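Local structure of single-stranded DNA specific exonuclease RecJ (Thermus thermophilus, 2ZXR) at residues A538-P543 with L645-L650; L629-L634 with L651-V656. The protein degrades single-stranded DNA exonucleolytically in the 5' to 3' direction, using divalent metal ions, with no detectable activity on single-stranded RNA. All coordinates share one frame; numbering follows the deposited sequence.

Interaction 1: residues A538-P543 with L645-L650; sequences APFAYP and LFSEAL
Two backbone N-H groups, of F540 and A541, converge on the hydroxyl of S647 in a strand-on-helix contact of the RecJ C-terminal domain, where edge strand 541-543 and the loop before it lie against helix 643-655. The strand and helix axes approach to 7.6 Å at 122°, and the nearest CA pair is A541 with S647.

S647 OG accepts from F540 N at 3.0 Å, with an N-H...O angle of 171°, and from A541 N, also at 3.0 Å. The oxygen is placed for this by chi1 of -70°, anti to its own carbonyl carbon, and it is also hydrogen-bonded to P643 O one helical turn earlier. Three bonds therefore grip a buried hydroxyl, which fixes its rotation and satisfies two consecutive amides where the loop enters the strand.

Apolar contacts flank this node. The F540 ring places one face over S647 OG, while its CZ meets L650 CD2 at 3.8 Å, the two side chains crossing at about a right angle. A541 CB lies in the plane of the F646 ring, at its edge, 3.8 Å from CD2. P543 instead covers a face of that ring: its CG stands 4.0 Å from the centroid, a CH-pi contact over the face, displaced toward CG of F646.

Backbone bonds from F540 and Y542 to strand 601-603 continue the sheet. The arrangement is that of an alpha/beta layer, a helix covering the outermost strand of a five-stranded parallel sheet.

Interaction 2: residues L629-L634 with L651-V656; sequences LVHRRL and LAYWEV
V630 makes the central contact between antiparallel helices 624-639 and 643-655, reaching A652, Y653 and V656 with its two methyl groups. CG1, anti to the backbone N (chi1 177°), extends to the backbone of Y653, 3.7 Å from its N, and also touches CB of that residue. CG2 lies 4.1 Å from A652 CB and 4.0 Å from V656 CG1. This central role agrees with the backbone, since V630 and Y653 are the nearest CA pair, 6.2 Å apart.

H631 follows with a looser aromatic contact. Its NE2 lies in the plane of the Y653 ring, at the edge, 3.8 Å from CE1. The ring centroids are 6.0 Å apart and the planes meet at 44°, so the two rings touch rim to rim without stacking.

One turn after V630, L634 sends CD1 to the proximal part of the same tyrosine, 3.6 Å from CD1 of Y653 and close to its CG; the side chains cross at about a right angle. Y653 thus meets all three residues, and no hydrogen bond joins the segments.

The axes of the two helical segments come within 9.7 Å of each other, with N-to-C directions at 148°, the geometry of an antiparallel helical hairpin. Beyond it, V656 packs on L15 of helix 15-25, and R633 forms a salt bridge with D432 of strand 426-433, placing the hairpin beside these earlier elements of the chain.

From the N terminus, the chain passes through 538-543, the first strand of the C-terminal sheet, then 629-634, 645-650 and 651-656. Interaction 1 closes a loop of 101 residues holding the rest of that sheet and the whole of helix 624-639; interaction 2 closes a short one of 16, made of the end of helix 624-639, the turn, and the first part of helix 643-655. Because the segments alternate, the loops cross instead of nesting. Both contacts use helix 643-655, with centres 11 Å apart, and they meet directly: A649 CB touches L634 CD2, while F540 CE2 touches L651 CD2. The shared helix thereby ties the sheet edge to helix 624-639.

Interaction 1: residues A538-P543 with L645-L650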
loop_
_atom_site.group_PDB
_atom_site.type_symbol
_atom_site.label_atom_id
_atom_site.label_comp_id
_atom_site.label_asym_id
_atom_site.label_seq_id
_atom_site.Cartn_x
_atom_site.Cartn_y
_atom_site.Cartn_z
ATOM N N ALA A 538 12.688 -15.755 17.376
ATOM C CA ALA A 538 14.032 -16.145 17.817
ATOM C C ALA A 538 14.012 -17.663 17.626
ATOM O O ALA A 538 13.195 -18.345 18.227
ATOM C CB ALA A 538 14.239 -15.788 19.300
ATOM N N PRO A 539 14.914 -18.201 16.792
ATOM C CA PRO A 539 14.941 -19.647 16.538
ATOM C C PRO A 539 15.345 -20.554 17.691
ATOM O O PRO A 539 16.131 -20.164 18.534
ATOM C CB PRO A 539 15.882 -19.767 15.336
ATOM C CG PRO A 539 16.853 -18.657 15.551
ATOM C CD PRO A 539 16.049 -17.511 16.137
ATOM N N PHE A 540 14.760 -21.755 17.731
ATOM C CA PHE A 540 15.088 -22.757 18.743
ATOM C C PHE A 540 15.082 -24.132 18.051
ATOM O O PHE A 540 15.725 -25.075 18.514
ATOM C CB PHE A 540 14.098 -22.717 19.935
ATOM C CG PHE A 540 12.715 -23.235 19.614
ATOM C CD1 PHE A 540 12.444 -24.601 19.642
ATOM C CD2 PHE A 540 11.694 -22.351 19.227
ATOM C CE1 PHE A 540 11.167 -25.086 19.280
ATOM C CE2 PHE A 540 10.427 -22.812 18.870
ATOM C CZ PHE A 540 10.153 -24.184 18.894
ATOM N N ALA A 541 14.386 -24.234 16.922
ATOM C CA ALA A 541 14.329 -25.483 16.169
ATOM C C ALA A 541 14.977 -25.259 14.787
ATOM O O ALA A 541 14.568 -24.370 14.018
ATOM C CB ALA A 541 12.888 -25.939 16.037
ATOM N N TYR A 542 15.987 -26.075 14.493
ATOM C CA TYR A 542 16.765 -25.981 13.270
ATOM C C TYR A 542 16.594 -27.148 12.333
ATOM O O TYR A 542 17.078 -28.247 12.615
ATOM C CB TYR A 542 18.242 -25.835 13.620
ATOM C CG TYR A 542 18.517 -24.562 14.387
ATOM C CD1 TYR A 542 18.083 -24.408 15.703
ATOM C CD2 TYR A 542 19.175 -23.488 13.773
ATOM C CE1 TYR A 542 18.301 -23.219 16.391
ATOM C CE2 TYR A 542 19.390 -22.294 14.452
ATOM C CZ TYR A 542 18.955 -22.170 15.751
ATOM O OH TYR A 542 19.169 -20.982 16.402
ATOM N N PRO A 543 15.909 -26.924 11.199
ATOM C CA PRO A 543 15.669 -27.975 10.204
ATOM C C PRO A 543 16.957 -28.609 9.726
ATOM O O PRO A 543 17.927 -27.906 9.416
ATOM C CB PRO A 543 14.958 -27.236 9.055
ATOM C CG PRO A 543 14.211 -26.160 9.765
ATOM C CD PRO A 543 15.209 -25.680 10.827
ATOM N N LEU A 645 11.258 -19.137 10.875
ATOM C CA LEU A 645 9.910 -19.462 10.373
ATOM C C LEU A 645 9.454 -20.842 10.817
ATOM O O LEU A 645 8.293 -21.070 11.131
ATOM C CB LEU A 645 9.904 -19.390 8.839
ATOM C CG LEU A 645 9.987 -17.946 8.312
ATOM C CD1 LEU A 645 10.364 -17.875 6.831
ATOM C CD2 LEU A 645 8.638 -17.278 8.587
ATOM N N PHE A 646 10.389 -21.773 10.837
ATOM C CA PHE A 646 10.078 -23.138 11.245
ATOM C C PHE A 646 9.751 -23.120 12.730
ATOM O O PHE A 646 8.771 -23.728 13.165
ATOM C CB PHE A 646 11.278 -24.033 11.008
ATOM C CG PHE A 646 11.022 -25.450 11.343
ATOM C CD1 PHE A 646 10.236 -26.236 10.512
ATOM C CD2 PHE A 646 11.540 -26.002 12.507
ATOM C CE1 PHE A 646 9.973 -27.538 10.837
ATOM C CE2 PHE A 646 11.275 -27.313 12.829
ATOM C CZ PHE A 646 10.495 -28.078 11.996
ATOM N N SER A 647 10.589 -22.413 13.499
ATOM C CA SER A 647 10.380 -22.301 14.940
ATOM C C SER A 647 9.040 -21.626 15.207
ATOM O O SER A 647 8.287 -22.048 16.070
ATOM C CB SER A 647 11.490 -21.457 15.598
ATOM O OG SER A 647 12.744 -22.123 15.605
ATOM N N GLU A 648 8.749 -20.567 14.462
ATOM C CA GLU A 648 7.504 -19.849 14.679
ATOM C C GLU A 648 6.329 -20.750 14.364
ATOM O O GLU A 648 5.341 -20.817 15.120
ATOM C CB GLU A 648 7.448 -18.596 13.795
ATOM C CG GLU A 648 6.128 -17.875 13.894
ATOM C CD GLU A 648 6.062 -16.663 12.991
ATOM O OE1 GLU A 648 6.452 -16.766 11.801
ATOM O OE2 GLU A 648 5.608 -15.614 13.482
ATOM N N ALA A 649 6.448 -21.434 13.231
ATOM C CA ALA A 649 5.414 -22.332 12.756
ATOM C C ALA A 649 5.184 -23.479 13.732
ATOM O O ALA A 649 4.056 -23.974 13.883
ATOM C CB ALA A 649 5.805 -22.881 11.394
ATOM N N LEU A 650 6.263 -23.918 14.376
ATOM C CA LEU A 650 6.161 -25.017 15.322
ATOM C C LEU A 650 5.342 -24.563 16.522
ATOM O O LEU A 650 4.505 -25.311 17.018
ATOM C CB LEU A 650 7.557 -25.496 15.741
ATOM C CG LEU A 650 7.591 -26.664 16.740
ATOM C CD1 LEU A 650 6.658 -27.786 16.293
ATOM C CD2 LEU A 650 9.009 -27.174 16.862
#

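Interaction 2: residues L629-L634 with L651-V656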
loop_
_atom_site.group_PDB
_atom_site.type_symbol
_atom_site.label_atom_id
_atom_site.label_comp_id
_atom_site.label_asym_id
_atom_site.label_seq_id
_atom_site.Cartn_x
_atom_site.Cartn_y
_atom_site.Cartn_z
ATOM N N LEU A 629 -2.841 -24.251 7.030
ATOM C CA LEU A 629 -1.886 -23.154 6.833
ATOM C C LEU A 629 -0.594 -23.421 7.630
ATOM O O LEU A 629 0.521 -23.253 7.116
ATOM C CB LEU A 629 -2.497 -21.813 7.264
ATOM C CG LEU A 629 -1.651 -20.551 7.090
ATOM C CD1 LEU A 629 -2.603 -19.323 7.007
ATOM C CD2 LEU A 629 -0.671 -20.394 8.243
ATOM N N VAL A 630 -0.750 -23.824 8.886
ATOM C CA VAL A 630 0.396 -24.117 9.743
ATOM C C VAL A 630 1.249 -25.250 9.152
ATOM O O VAL A 630 2.483 -25.161 9.129
ATOM C CB VAL A 630 -0.077 -24.465 11.179
ATOM C CG1 VAL A 630 1.127 -24.831 12.057
ATOM C CG2 VAL A 630 -0.819 -23.276 11.768
ATOM N N HIS A 631 0.592 -26.289 8.649
ATOM C CA HIS A 631 1.294 -27.415 8.016
ATOM C C HIS A 631 2.118 -26.984 6.816
ATOM O O HIS A 631 3.296 -27.329 6.705
ATOM C CB HIS A 631 0.297 -28.506 7.601
ATOM C CG HIS A 631 -0.273 -29.257 8.771
ATOM N ND1 HIS A 631 -1.214 -30.254 8.638
ATOM C CD2 HIS A 631 -0.005 -29.170 10.097
ATOM C CE1 HIS A 631 -1.498 -30.753 9.831
ATOM N NE2 HIS A 631 -0.779 -30.113 10.732
ATOM N N ARG A 632 1.507 -26.226 5.911
ATOM C CA ARG A 632 2.210 -25.748 4.726
ATOM C C ARG A 632 3.402 -24.869 5.154
ATOM O O ARG A 632 4.477 -24.903 4.534
ATOM C CB ARG A 632 1.223 -24.967 3.845
ATOM C CG ARG A 632 1.820 -24.124 2.735
ATOM C CD ARG A 632 0.955 -22.855 2.557
ATOM N NE ARG A 632 -0.444 -23.213 2.673
ATOM C CZ ARG A 632 -1.429 -22.391 3.007
ATOM N NH1 ARG A 632 -1.201 -21.112 3.257
ATOM N NH2 ARG A 632 -2.648 -22.881 3.151
ATOM N N ARG A 633 3.210 -24.068 6.200
ATOM C CA ARG A 633 4.307 -23.232 6.716
ATOM C C ARG A 633 5.440 -24.124 7.222
ATOM O O ARG A 633 6.600 -23.908 6.883
ATOM C CB ARG A 633 3.862 -22.364 7.890
ATOM C CG ARG A 633 3.581 -20.928 7.548
ATOM C CD ARG A 633 4.778 -20.245 6.932
ATOM N NE ARG A 633 5.070 -19.030 7.672
ATOM C CZ ARG A 633 4.259 -17.984 7.757
ATOM N NH1 ARG A 633 3.086 -17.982 7.143
ATOM N NH2 ARG A 633 4.641 -16.939 8.460
ATOM N N LEU A 634 5.091 -25.120 8.034
ATOM C CA LEU A 634 6.098 -26.034 8.592
ATOM C C LEU A 634 6.921 -26.678 7.502
ATOM O O LEU A 634 8.150 -26.648 7.536
ATOM C CB LEU A 634 5.440 -27.137 9.440
ATOM C CG LEU A 634 5.128 -26.850 10.906
ATOM C CD1 LEU A 634 4.419 -28.055 11.531
ATOM C CD2 LEU A 634 6.423 -26.558 11.655
ATOM N N LEU A 651 5.567 -23.335 16.987
ATOM C CA LEU A 651 4.778 -22.826 18.111
ATOM C C LEU A 651 3.282 -22.813 17.748
ATOM O O LEU A 651 2.431 -23.205 18.551
ATOM C CB LEU A 651 5.211 -21.414 18.483
ATOM C CG LEU A 651 6.665 -21.255 18.939
ATOM C CD1 LEU A 651 6.850 -19.812 19.441
ATOM C CD2 LEU A 651 6.988 -22.247 20.066
ATOM N N ALA A 652 2.952 -22.381 16.535
ATOM C CA ALA A 652 1.543 -22.348 16.144
ATOM C C ALA A 652 1.041 -23.786 16.079
ATOM O O ALA A 652 -0.108 -24.077 16.435
ATOM C CB ALA A 652 1.368 -21.643 14.768
ATOM N N TYR A 653 1.920 -24.677 15.627
ATOM C CA TYR A 653 1.595 -26.096 15.512
ATOM C C TYR A 653 1.203 -26.692 16.873
ATOM O O TYR A 653 0.224 -27.435 16.953
ATOM C CB TYR A 653 2.777 -26.870 14.935
ATOM C CG TYR A 653 2.545 -28.369 14.835
ATOM C CD1 TYR A 653 1.740 -28.905 13.841
ATOM C CD2 TYR A 653 3.117 -29.248 15.758
ATOM C CE1 TYR A 653 1.503 -30.275 13.763
ATOM C CE2 TYR A 653 2.887 -30.630 15.685
ATOM C CZ TYR A 653 2.074 -31.129 14.682
ATOM O OH TYR A 653 1.817 -32.487 14.613
ATOM N N TRP A 654 1.961 -26.389 17.931
ATOM C CA TRP A 654 1.615 -26.916 19.263
ATOM C C TRP A 654 0.210 -26.399 19.596
ATOM O O TRP A 654 -0.644 -27.135 20.073
ATOM C CB TRP A 654 2.503 -26.375 20.390
ATOM C CG TRP A 654 4.000 -26.502 20.304
ATOM C CD1 TRP A 654 4.925 -25.516 20.620
ATOM C CD2 TRP A 654 4.758 -27.662 19.994
ATOM N NE1 TRP A 654 6.197 -26.004 20.526
ATOM C CE2 TRP A 654 6.131 -27.317 20.144
ATOM C CE3 TRP A 654 4.422 -28.953 19.609
ATOM C CZ2 TRP A 654 7.160 -28.224 19.917
ATOM C CZ3 TRP A 654 5.426 -29.838 19.384
ATOM C CH2 TRP A 654 6.792 -29.472 19.536
ATOM N N GLU A 655 -0.002 -25.105 19.372
ATOM C CA GLU A 655 -1.291 -24.502 19.671
ATOM C C GLU A 655 -2.477 -25.098 18.915
ATOM O O GLU A 655 -3.467 -25.493 19.533
ATOM C CB GLU A 655 -1.237 -22.993 19.442
ATOM C CG GLU A 655 -1.034 -22.227 20.730
ATOM C CD GLU A 655 -1.886 -22.798 21.872
ATOM O OE1 GLU A 655 -3.139 -22.714 21.812
ATOM O OE2 GLU A 655 -1.295 -23.350 22.826
ATOM N N VAL A 656 -2.389 -25.175 17.591
ATOM C CA VAL A 656 -3.492 -25.731 16.818
ATOM C C VAL A 656 -3.755 -27.196 17.123
ATOM O O VAL A 656 -4.478 -27.871 16.389
ATOM C CB VAL A 656 -3.267 -25.623 15.299
ATOM C CG1 VAL A 656 -3.168 -24.182 14.904
ATOM C CG2 VAL A 656 -2.028 -26.385 14.889
#